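Local atomic coordinates of K5 lyase (Enterobacteria phage k1-5, PDB entry 2X3H), a protein that cleaves the K5 capsular polysaccharide (heparosan), a glycosaminoglycan, by a lyase reaction, probably as a trimeric tail spike of the phage. Residues G165-K179 / P193-S207. Residues are numbered along the deposited sequence; the frame is centred on the assembly and turned at random.
Sequences GSDVTVSDVNFSNVK and PPDGLMIKGIRGSYS
N174 and R203 run side by side on the outer face of two neighbouring strands, and R203 NH1 gives a hydrogen bond of 2.9 Å to N174 OD1. The oxygen lies in the guanidinium plane, while the amide itself is turned 45° to that plane. Matched first torsions (chi1 -58° and -67°) set the two side chains alongside each other, with R203 CB 3.3 Å from N174 OD1; the extended run from CG to NE then carries NH1 out to the oxygen. A water sits 2.8 Å from both N174 OD1 and G201 O, bridging the side chain to the corner. Beyond this pair the arginine leaves its own chain: NE bonds to G196 O and NH2 to T169 OG1, both of the third subunit.

Strands 168-171 and 198-200, and likewise 173-176 and 202-206, run parallel with axes 4.7 Å apart, and the chains bend at matched corners, D172 beside G201. This is the stacking of successive coils in a right-handed parallel beta-helix, a fold also found in other phage tail spikes. A beta bulge between F175 and V178 shifts the register by one.

Inside the coil, I202 reaches three neighbours. I202 CD1 meets V170 CG1 (4.0 Å) and V173 CB, whereas I202 CG2, anti to the backbone N, lies at the edge of the F175 ring, in its plane, 3.8 Å from CE1. V173 CG1 lies over one face of that ring, toward its rim. Farther along, V178 CG1 touches Y206 CD2 at 3.8 Å, the two side chains crossing at about a right angle, and Y206 OH is held by G180 O. On the outer face, K200 CE lies 3.8 Å from T169 CG2, and K200 NZ reaches over to a neighbouring chain, pairing with D172 OD1 of the second subunit.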
loop_
_atom_site.group_PDB
_atom_site.type_symbol
_atom_site.label_atom_id
_atom_site.label_comp_id
_atom_site.label_asym_id
_atom_site.label_seq_id
_atom_site.Cartn_x
_atom_site.Cartn_y
_atom_site.Cartn_z
ATOM N N GLY A 165 11.139 -29.495 3.403
ATOM C CA GLY A 165 11.538 -29.207 2.036
ATOM C C GLY A 165 12.215 -27.869 1.913
ATOM O O GLY A 165 11.962 -26.950 2.704
ATOM N N SER A 166 13.106 -27.780 0.935
ATOM C CA SER A 166 13.748 -26.521 0.608
ATOM C C SER A 166 13.634 -26.250 -0.880
ATOM O O SER A 166 13.752 -27.159 -1.709
ATOM C CB SER A 166 15.223 -26.524 1.034
ATOM O OG SER A 166 15.949 -27.558 0.392
ATOM N N ASP A 167 13.394 -24.989 -1.221
ATOM C CA ASP A 167 13.481 -24.553 -2.600
ATOM C C ASP A 167 12.581 -25.378 -3.510
ATOM O O ASP A 167 12.966 -25.731 -4.619
ATOM C CB ASP A 167 14.933 -24.587 -3.082
ATOM C CG ASP A 167 15.791 -23.539 -2.392
ATOM O OD1 ASP A 167 15.227 -22.712 -1.641
ATOM O OD2 ASP A 167 17.027 -23.542 -2.608
ATOM N N VAL A 168 11.372 -25.654 -3.030
ATOM C CA VAL A 168 10.383 -26.346 -3.847
ATOM C C VAL A 168 9.428 -25.315 -4.427
ATOM O O VAL A 168 8.953 -24.424 -3.722
ATOM C CB VAL A 168 9.601 -27.403 -3.025
ATOM C CG1 VAL A 168 8.525 -28.079 -3.869
ATOM C CG2 VAL A 168 10.563 -28.433 -2.435
ATOM N N THR A 169 9.160 -25.430 -5.722
ATOM C CA THR A 169 8.188 -24.543 -6.360
ATOM C C THR A 169 6.955 -25.329 -6.750
ATOM O O THR A 169 7.049 -26.348 -7.438
ATOM C CB THR A 169 8.812 -23.858 -7.580
ATOM O OG1 THR A 169 9.830 -22.964 -7.122
ATOM C CG2 THR A 169 7.783 -23.080 -8.377
ATOM N N VAL A 170 5.797 -24.869 -6.288
ATOM C CA VAL A 170 4.527 -25.480 -6.665
ATOM C C VAL A 170 3.791 -24.420 -7.463
ATOM O O VAL A 170 3.471 -23.360 -6.927
ATOM C CB VAL A 170 3.683 -25.878 -5.435
ATOM C CG1 VAL A 170 2.341 -26.487 -5.870
ATOM C CG2 VAL A 170 4.448 -26.857 -4.542
ATOM N N SER A 171 3.523 -24.682 -8.736
ATOM C CA SER A 171 2.970 -23.628 -9.573
ATOM C C SER A 171 1.907 -24.114 -10.531
ATOM O O SER A 171 2.041 -25.175 -11.168
ATOM C CB SER A 171 4.070 -22.887 -10.338
ATOM O OG SER A 171 4.797 -23.754 -11.166
ATOM N N ASP A 172 0.846 -23.320 -10.634
ATOM C CA ASP A 172 -0.248 -23.622 -11.541
ATOM C C ASP A 172 -0.809 -25.013 -11.298
ATOM O O ASP A 172 -0.925 -25.830 -12.227
ATOM C CB ASP A 172 0.227 -23.436 -12.973
ATOM C CG ASP A 172 0.494 -21.988 -13.281
ATOM O OD1 ASP A 172 -0.372 -21.147 -12.965
ATOM O OD2 ASP A 172 1.580 -21.678 -13.812
ATOM N N VAL A 173 -1.170 -25.251 -10.040
ATOM C CA VAL A 173 -1.827 -26.481 -9.624
ATOM C C VAL A 173 -3.273 -26.233 -9.233
ATOM O O VAL A 173 -3.578 -25.297 -8.490
ATOM C CB VAL A 173 -1.083 -27.160 -8.453
ATOM C CG1 VAL A 173 -1.805 -28.450 -8.027
ATOM C CG2 VAL A 173 0.348 -27.476 -8.857
ATOM N N ASN A 174 -4.165 -27.076 -9.752
ATOM C CA ASN A 174 -5.586 -27.029 -9.399
ATOM C C ASN A 174 -5.977 -28.189 -8.500
ATOM O O ASN A 174 -5.755 -29.349 -8.848
ATOM C CB ASN A 174 -6.446 -27.058 -10.662
ATOM C CG ASN A 174 -6.126 -25.918 -11.606
ATOM O OD1 ASN A 174 -6.053 -24.759 -11.193
ATOM N ND2 ASN A 174 -5.933 -26.237 -12.887
ATOM N N PHE A 175 -6.575 -27.870 -7.357
ATOM C CA PHE A 175 -7.016 -28.886 -6.408
ATOM C C PHE A 175 -8.525 -29.008 -6.494
ATOM O O PHE A 175 -9.244 -28.022 -6.304
ATOM C CB PHE A 175 -6.588 -28.509 -4.986
ATOM C CG PHE A 175 -5.093 -28.552 -4.780
ATOM C CD1 PHE A 175 -4.333 -27.385 -4.869
ATOM C CD2 PHE A 175 -4.444 -29.753 -4.526
ATOM C CE1 PHE A 175 -2.949 -27.408 -4.695
ATOM C CE2 PHE A 175 -3.057 -29.797 -4.349
ATOM C CZ PHE A 175 -2.299 -28.623 -4.438
ATOM N N SER A 176 -9.010 -30.214 -6.782
ATOM C CA SER A 176 -10.436 -30.401 -7.043
ATOM C C SER A 176 -11.075 -31.425 -6.107
ATOM O O SER A 176 -10.378 -32.289 -5.549
ATOM C CB SER A 176 -10.651 -30.830 -8.493
ATOM O OG SER A 176 -9.945 -32.023 -8.772
ATOM N N ASN A 177 -12.399 -31.306 -5.942
ATOM C CA ASN A 177 -13.203 -32.206 -5.126
ATOM C C ASN A 177 -12.687 -32.293 -3.691
ATOM O O ASN A 177 -12.658 -33.355 -3.079
ATOM C CB ASN A 177 -13.271 -33.595 -5.768
ATOM C CG ASN A 177 -14.535 -34.337 -5.404
ATOM O OD1 ASN A 177 -15.599 -33.725 -5.233
ATOM N ND2 ASN A 177 -14.440 -35.662 -5.290
ATOM N N VAL A 178 -12.263 -31.155 -3.161
ATOM C CA VAL A 178 -11.660 -31.119 -1.825
ATOM C C VAL A 178 -12.759 -31.197 -0.771
ATOM O O VAL A 178 -13.770 -30.486 -0.875
ATOM C CB VAL A 178 -10.856 -29.817 -1.629
ATOM C CG1 VAL A 178 -9.972 -29.895 -0.389
ATOM C CG2 VAL A 178 -10.022 -29.537 -2.860
ATOM N N LYS A 179 -12.566 -32.064 0.226
ATOM C CA LYS A 179 -13.564 -32.315 1.279
ATOM C C LYS A 179 -12.933 -32.638 2.634
ATOM O O LYS A 179 -11.712 -32.851 2.740
ATOM C CB LYS A 179 -14.470 -33.500 0.890
ATOM C CG LYS A 179 -15.318 -33.290 -0.344
ATOM C CD LYS A 179 -16.131 -34.552 -0.673
ATOM C CE LYS A 179 -16.824 -34.396 -2.025
ATOM N NZ LYS A 179 -17.651 -35.588 -2.425
ATOM N N PRO A 193 12.520 -26.286 9.435
ATOM C CA PRO A 193 11.545 -25.414 8.770
ATOM C C PRO A 193 11.618 -25.540 7.257
ATOM O O PRO A 193 12.721 -25.580 6.696
ATOM C CB PRO A 193 11.993 -24.003 9.185
ATOM C CG PRO A 193 12.705 -24.203 10.472
ATOM C CD PRO A 193 13.385 -25.540 10.366
ATOM N N PRO A 194 10.452 -25.596 6.586
ATOM C CA PRO A 194 10.424 -25.405 5.131
ATOM C C PRO A 194 11.037 -24.037 4.809
ATOM O O PRO A 194 10.793 -23.085 5.542
ATOM C CB PRO A 194 8.918 -25.425 4.819
ATOM C CG PRO A 194 8.309 -26.213 5.901
ATOM C CD PRO A 194 9.115 -25.857 7.136
ATOM N N ASP A 195 11.829 -23.939 3.738
ATOM C CA ASP A 195 12.639 -22.727 3.498
ATOM C C ASP A 195 12.718 -22.485 1.997
ATOM O O ASP A 195 13.071 -23.384 1.238
ATOM C CB ASP A 195 14.041 -22.956 4.090
ATOM C CG ASP A 195 14.915 -21.690 4.162
ATOM O OD1 ASP A 195 14.572 -20.624 3.609
ATOM O OD2 ASP A 195 16.002 -21.781 4.788
ATOM N N GLY A 196 12.373 -21.274 1.565
ATOM C CA GLY A 196 12.552 -20.927 0.164
ATOM C C GLY A 196 11.493 -21.474 -0.789
ATOM O O GLY A 196 11.731 -21.602 -2.000
ATOM N N LEU A 197 10.323 -21.788 -0.257
ATOM C CA LEU A 197 9.252 -22.323 -1.103
ATOM C C LEU A 197 8.693 -21.228 -1.992
ATOM O O LEU A 197 8.662 -20.057 -1.603
ATOM C CB LEU A 197 8.108 -22.881 -0.255
ATOM C CG LEU A 197 8.497 -23.883 0.846
ATOM C CD1 LEU A 197 7.273 -24.425 1.573
ATOM C CD2 LEU A 197 9.319 -25.022 0.289
ATOM N N MET A 198 8.248 -21.604 -3.181
ATOM C CA MET A 198 7.477 -20.693 -4.013
ATOM C C MET A 198 6.201 -21.412 -4.382
ATOM O O MET A 198 6.234 -22.422 -5.076
ATOM C CB MET A 198 8.239 -20.307 -5.277
ATOM C CG MET A 198 9.432 -19.379 -5.035
ATOM S SD MET A 198 10.336 -19.085 -6.575
ATOM C CE MET A 198 11.554 -17.874 -6.078
ATOM N N ILE A 199 5.083 -20.902 -3.884
ATOM C CA ILE A 199 3.788 -21.514 -4.119
ATOM C C ILE A 199 2.954 -20.476 -4.846
ATOM O O ILE A 199 2.614 -19.436 -4.270
ATOM C CB ILE A 199 3.126 -21.886 -2.779
ATOM C CG1 ILE A 199 3.897 -23.025 -2.091
ATOM C CG2 ILE A 199 1.647 -22.231 -2.959
ATOM C CD1 ILE A 199 3.538 -23.198 -0.620
ATOM N N LYS A 200 2.654 -20.729 -6.116
ATOM C CA LYS A 200 2.043 -19.690 -6.935
ATOM C C LYS A 200 1.041 -20.241 -7.931
ATOM O O LYS A 200 1.254 -21.304 -8.521
ATOM C CB LYS A 200 3.110 -18.879 -7.658
ATOM C CG LYS A 200 4.122 -19.705 -8.433
ATOM C CD LYS A 200 5.389 -18.885 -8.676
ATOM C CE LYS A 200 6.419 -19.666 -9.446
ATOM N NZ LYS A 200 7.352 -18.731 -10.148
ATOM N N GLY A 201 -0.052 -19.513 -8.121
ATOM C CA GLY A 201 -1.047 -19.934 -9.097
ATOM C C GLY A 201 -1.756 -21.185 -8.638
ATOM O O GLY A 201 -1.706 -22.216 -9.310
ATOM N N ILE A 202 -2.411 -21.098 -7.487
ATOM C CA ILE A 202 -3.089 -22.251 -6.923
ATOM C C ILE A 202 -4.582 -22.026 -6.930
ATOM O O ILE A 202 -5.041 -20.971 -6.498
ATOM C CB ILE A 202 -2.678 -22.452 -5.463
ATOM C CG1 ILE A 202 -1.160 -22.593 -5.341
ATOM C CG2 ILE A 202 -3.411 -23.620 -4.841
ATOM C CD1 ILE A 202 -0.542 -23.731 -6.165
ATOM N N ARG A 203 -5.330 -23.014 -7.421
ATOM C CA ARG A 203 -6.798 -23.023 -7.281
ATOM C C ARG A 203 -7.231 -24.150 -6.358
ATOM O O ARG A 203 -6.653 -25.235 -6.398
ATOM C CB ARG A 203 -7.489 -23.225 -8.630
ATOM C CG ARG A 203 -7.309 -22.073 -9.619
ATOM C CD ARG A 203 -8.290 -22.197 -10.796
ATOM N NE ARG A 203 -8.082 -21.202 -11.848
ATOM C CZ ARG A 203 -7.199 -21.324 -12.836
ATOM N NH1 ARG A 203 -6.402 -22.395 -12.892
ATOM N NH2 ARG A 203 -7.089 -20.371 -13.770
ATOM N N GLY A 204 -8.241 -23.890 -5.533
ATOM C CA GLY A 204 -8.818 -24.914 -4.654
ATOM C C GLY A 204 -10.323 -24.757 -4.636
ATOM O O GLY A 204 -10.824 -23.635 -4.530
ATOM N N SER A 205 -11.045 -25.872 -4.759
ATOM C CA SER A 205 -12.501 -25.862 -4.692
ATOM C C SER A 205 -13.000 -26.868 -3.653
ATOM O O SER A 205 -12.911 -28.080 -3.863
ATOM C CB SER A 205 -13.095 -26.190 -6.059
ATOM O OG SER A 205 -14.514 -26.122 -6.017
ATOM N N TYR A 206 -13.501 -26.351 -2.542
ATOM C CA TYR A 206 -13.943 -27.176 -1.426
ATOM C C TYR A 206 -15.459 -27.365 -1.488
ATOM O O TYR A 206 -16.175 -26.498 -1.987
ATOM C CB TYR A 206 -13.545 -26.493 -0.114
ATOM C CG TYR A 206 -13.731 -27.314 1.144
ATOM C CD1 TYR A 206 -14.883 -27.183 1.917
ATOM C CD2 TYR A 206 -12.739 -28.189 1.585
ATOM C CE1 TYR A 206 -15.066 -27.919 3.078
ATOM C CE2 TYR A 206 -12.905 -28.930 2.740
ATOM C CZ TYR A 206 -14.072 -28.785 3.491
ATOM O OH TYR A 206 -14.246 -29.514 4.656
ATOM N N SER A 207 -15.942 -28.507 -0.994
ATOM C CA SER A 207 -17.388 -28.678 -0.794
ATOM C C SER A 207 -17.680 -29.325 0.557
ATOM O O SER A 207 -16.816 -29.994 1.136
ATOM C CB SER A 207 -18.051 -29.447 -1.948
ATOM O OG SER A 207 -17.690 -30.818 -1.932
HETATM O O HOH W 1 12.534 -28.484 5.682
HETATM O O HOH W 2 -3.815 -23.061 -10.970
HETATM O O HOH W 3 -5.592 -23.936 -15.409
HETATM O O HOH W 4 -15.472 -30.826 -3.229
#